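PDB 2B1X: naphthalene dioxygenase large subunit from Rhodococcus sp., which serves as the large subunit of a Rieske-type ring-hydroxylating oxygenase, holding a [2Fe-2S] cluster and a mononuclear iron centre. Local coordinates for residues Gln195-Asp200 / Met334-Phe339. Sequence-based numbering, arbitrary orientation.
Sequences QRWVID and MEVMSF
Val336 packs against one face of the Trp197 indole: its CB stands 3.7 Å from the centroid of the six-membered ring and only 9° off the ring normal, a CH-pi contact by position. Trp197 CG sits between its backbone N and carbonyl carbon (chi1 75°), a rotation that lays the indole over the partner strand; Ser338 CB lies at the ring's edge. Val336 CG2 presses on Ile199 CD1 at 3.5 Å, tighter than usual for two carbons, while Met334 CG packs beside Ile199 CB.

These five residues share one face of the sheet; on the opposite face, Arg196 and Glu335 form a salt bridge. NE (2.8 Å) and NH2 (2.9 Å) of Arg196 both reach the single oxygen OE2 of Glu335, which lies almost in the guanidinium plane. NE meets that oxygen nearly along its C-O axis and NH2 from the syn side, tilted out of the carboxylate plane, and Met337 SD sits over a guanidinium face. The pair is shared with two neighbouring small subunits: Thr162 of one hydrogen-bonds Glu335 OE2, and Asp127 of the other makes a salt bridge to Arg196 NH2.

The backbones fix this register through hydrogen-bonded pairs Gln195-Ser338, Trp197-Val336 and Ile199-Met334, including Met334 N to Ile199 O at 2.8 Å. Six such bonds and strand directions 157° apart establish an antiparallel pairing. It joins strand 188-199, outermost within this chain but backbone-bonded through Arg196 and Val198 to a neighbouring small subunit, to strand 333-343 in the large antiparallel sheet of the Bet v 1-like catalytic domain of ring-hydroxylating oxygenases.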
ATOM      1  N   GLN A 195      10.618 -12.237 -18.047  1.00 11.15           N
ATOM      2  CA  GLN A 195       9.352 -11.839 -17.420  1.00 11.07           C
ATOM      3  C   GLN A 195       9.692 -11.479 -15.994  1.00 11.08           C
ATOM      4  O   GLN A 195      10.398 -12.241 -15.322  1.00 11.82           O
ATOM      5  CB  GLN A 195       8.385 -13.034 -17.367  1.00 11.33           C
ATOM      6  CG  GLN A 195       7.944 -13.610 -18.707  1.00  9.75           C
ATOM      7  CD  GLN A 195       7.067 -14.864 -18.505  1.00 12.22           C
ATOM      8  OE1 GLN A 195       6.988 -15.390 -17.386  1.00 15.25           O
ATOM      9  NE2 GLN A 195       6.456 -15.348 -19.563  1.00  8.85           N
ATOM     10  N   ARG A 196       9.181 -10.348 -15.522  1.00 10.48           N
ATOM     11  CA  ARG A 196       9.357  -9.920 -14.134  1.00 10.16           C
ATOM     12  C   ARG A 196       8.022  -9.595 -13.477  1.00  9.77           C
ATOM     13  O   ARG A 196       7.245  -8.776 -13.971  1.00 10.29           O
ATOM     14  CB  ARG A 196      10.277  -8.712 -14.085  1.00 10.67           C
ATOM     15  CG  ARG A 196      11.696  -9.024 -14.639  1.00  9.61           C
ATOM     16  CD  ARG A 196      12.593  -7.815 -14.753  1.00 12.04           C
ATOM     17  NE  ARG A 196      12.654  -7.037 -13.502  1.00 12.17           N
ATOM     18  CZ  ARG A 196      13.376  -5.923 -13.322  1.00 11.68           C
ATOM     19  NH1 ARG A 196      14.096  -5.400 -14.322  1.00 12.55           N
ATOM     20  NH2 ARG A 196      13.345  -5.299 -12.143  1.00  7.97           N
ATOM     21  N   TRP A 197       7.723 -10.256 -12.373  1.00  9.63           N
ATOM     22  CA  TRP A 197       6.460  -9.982 -11.681  1.00  9.81           C
ATOM     23  C   TRP A 197       6.664 -10.272 -10.201  1.00 10.46           C
ATOM     24  O   TRP A 197       7.643 -10.953  -9.840  1.00 10.21           O
ATOM     25  CB  TRP A 197       5.288 -10.784 -12.301  1.00  9.24           C
ATOM     26  CG  TRP A 197       5.252 -12.274 -11.951  1.00  8.86           C
ATOM     27  CD1 TRP A 197       4.443 -12.886 -11.014  1.00  9.03           C
ATOM     28  CD2 TRP A 197       6.030 -13.327 -12.537  1.00  9.56           C
ATOM     29  NE1 TRP A 197       4.677 -14.242 -10.989  1.00  8.64           N
ATOM     30  CE2 TRP A 197       5.659 -14.538 -11.898  1.00 10.73           C
ATOM     31  CE3 TRP A 197       7.028 -13.372 -13.513  1.00 10.21           C
ATOM     32  CZ2 TRP A 197       6.230 -15.785 -12.231  1.00 11.80           C
ATOM     33  CZ3 TRP A 197       7.594 -14.629 -13.848  1.00 12.24           C
ATOM     34  CH2 TRP A 197       7.188 -15.794 -13.209  1.00 11.94           C
ATOM     35  N   VAL A 198       5.737  -9.780  -9.374  1.00 10.48           N
ATOM     36  CA  VAL A 198       5.819  -9.852  -7.908  1.00 10.90           C
ATOM     37  C   VAL A 198       4.897 -10.928  -7.309  1.00 11.34           C
ATOM     38  O   VAL A 198       3.717 -10.984  -7.636  1.00 11.06           O
ATOM     39  CB  VAL A 198       5.472  -8.483  -7.310  1.00 11.56           C
ATOM     40  CG1 VAL A 198       5.395  -8.537  -5.761  1.00 14.31           C
ATOM     41  CG2 VAL A 198       6.493  -7.450  -7.787  1.00 11.99           C
ATOM     42  N   ILE A 199       5.449 -11.791  -6.452  1.00 11.16           N
ATOM     43  CA  ILE A 199       4.670 -12.842  -5.794  1.00 11.17           C
ATOM     44  C   ILE A 199       4.807 -12.517  -4.301  1.00 11.54           C
ATOM     45  O   ILE A 199       5.922 -12.304  -3.815  1.00 11.03           O
ATOM     46  CB  ILE A 199       5.216 -14.290  -6.110  1.00 11.37           C
ATOM     47  CG1 ILE A 199       5.065 -14.664  -7.599  1.00  9.74           C
ATOM     48  CG2 ILE A 199       4.445 -15.349  -5.294  1.00 10.82           C
ATOM     49  CD1 ILE A 199       5.674 -16.080  -7.922  1.00 13.15           C
ATOM     50  N   ASP A 200       3.688 -12.484  -3.578  1.00 11.68           N
ATOM     51  CA  ASP A 200       3.720 -12.298  -2.131  1.00 11.59           C
ATOM     52  C   ASP A 200       4.126 -13.601  -1.412  1.00 11.36           C
ATOM     53  O   ASP A 200       3.331 -14.181  -0.671  1.00 10.65           O
ATOM     54  CB  ASP A 200       2.378 -11.711  -1.622  1.00 12.21           C
ATOM     55  CG  ASP A 200       1.135 -12.395  -2.252  1.00 16.05           C
ATOM     56  OD1 ASP A 200       1.243 -13.005  -3.354  1.00 15.12           O
ATOM     57  OD2 ASP A 200       0.005 -12.355  -1.693  1.00 19.12           O
ATOM     58  N   MET A 334       8.559 -11.476  -3.141  1.00 11.57           N
ATOM     59  CA  MET A 334       9.696 -11.625  -4.026  1.00 11.39           C
ATOM     60  C   MET A 334       9.336 -11.153  -5.426  1.00 11.51           C
ATOM     61  O   MET A 334       8.148 -11.024  -5.744  1.00 11.11           O
ATOM     62  CB  MET A 334      10.180 -13.085  -4.006  1.00 12.02           C
ATOM     63  CG  MET A 334       9.174 -14.081  -4.672  1.00 13.78           C
ATOM     64  SD  MET A 334      10.014 -15.604  -5.214  1.00 15.16           S
ATOM     65  CE  MET A 334       8.720 -16.806  -4.878  1.00 13.16           C
ATOM     66  N   GLU A 335      10.350 -10.912  -6.256  1.00 10.81           N
ATOM     67  CA  GLU A 335      10.129 -10.616  -7.683  1.00 11.41           C
ATOM     68  C   GLU A 335      10.769 -11.765  -8.447  1.00 11.67           C
ATOM     69  O   GLU A 335      11.954 -12.034  -8.247  1.00 11.91           O
ATOM     70  CB  GLU A 335      10.757  -9.273  -8.085  1.00 10.44           C
ATOM     71  CG  GLU A 335      10.626  -8.869  -9.567  1.00 13.71           C
ATOM     72  CD  GLU A 335      11.135  -7.447  -9.850  1.00 17.44           C
ATOM     73  OE1 GLU A 335      11.302  -6.641  -8.908  1.00 19.76           O
ATOM     74  OE2 GLU A 335      11.370  -7.100 -11.012  1.00 20.08           O
ATOM     75  N   VAL A 336       9.974 -12.485  -9.235  1.00 10.43           N
ATOM     76  CA  VAL A 336      10.511 -13.531 -10.083  1.00 10.92           C
ATOM     77  C   VAL A 336      11.053 -12.843 -11.328  1.00 10.71           C
ATOM     78  O   VAL A 336      10.437 -11.887 -11.821  1.00 10.10           O
ATOM     79  CB  VAL A 336       9.459 -14.572 -10.495  1.00 10.23           C
ATOM     80  CG1 VAL A 336      10.119 -15.741 -11.328  1.00 10.18           C
ATOM     81  CG2 VAL A 336       8.723 -15.128  -9.272  1.00 10.02           C
ATOM     82  N   MET A 337      12.239 -13.266 -11.758  1.00 10.37           N
ATOM     83  CA  MET A 337      12.766 -12.920 -13.109  1.00 10.78           C
ATOM     84  C   MET A 337      12.965 -14.222 -13.857  1.00 10.93           C
ATOM     85  O   MET A 337      13.909 -14.954 -13.552  1.00 11.76           O
ATOM     86  CB  MET A 337      14.081 -12.130 -13.019  1.00  9.96           C
ATOM     87  CG  MET A 337      13.967 -10.967 -11.965  1.00 12.62           C
ATOM     88  SD  MET A 337      15.204  -9.700 -12.205  1.00 19.44           S
ATOM     89  CE  MET A 337      14.936  -8.670 -10.712  1.00 16.39           C
ATOM     90  N   SER A 338      12.105 -14.502 -14.844  1.00 11.54           N
ATOM     91  CA  SER A 338      12.138 -15.785 -15.546  1.00 11.41           C
ATOM     92  C   SER A 338      12.647 -15.624 -16.984  1.00 11.14           C
ATOM     93  O   SER A 338      12.045 -14.926 -17.797  1.00 10.34           O
ATOM     94  CB  SER A 338      10.760 -16.439 -15.555  1.00 11.75           C
ATOM     95  OG  SER A 338      10.854 -17.689 -16.214  1.00 12.79           O
ATOM     96  N   PHE A 339      13.785 -16.245 -17.253  1.00 10.47           N
ATOM     97  CA  PHE A 339      14.466 -16.129 -18.554  1.00 11.12           C
ATOM     98  C   PHE A 339      14.215 -17.385 -19.368  1.00 10.51           C
ATOM     99  O   PHE A 339      14.239 -18.493 -18.826  1.00 10.81           O
ATOM    100  CB  PHE A 339      15.979 -16.006 -18.329  1.00 10.50           C
ATOM    101  CG  PHE A 339      16.414 -14.809 -17.505  1.00 11.55           C
ATOM    102  CD1 PHE A 339      16.362 -14.826 -16.106  1.00 12.44           C
ATOM    103  CD2 PHE A 339      16.956 -13.678 -18.144  1.00  9.79           C
ATOM    104  CE1 PHE A 339      16.805 -13.716 -15.340  1.00 11.29           C
ATOM    105  CE2 PHE A 339      17.430 -12.588 -17.421  1.00 10.71           C
ATOM    106  CZ  PHE A 339      17.344 -12.581 -16.003  1.00 12.66           C
TER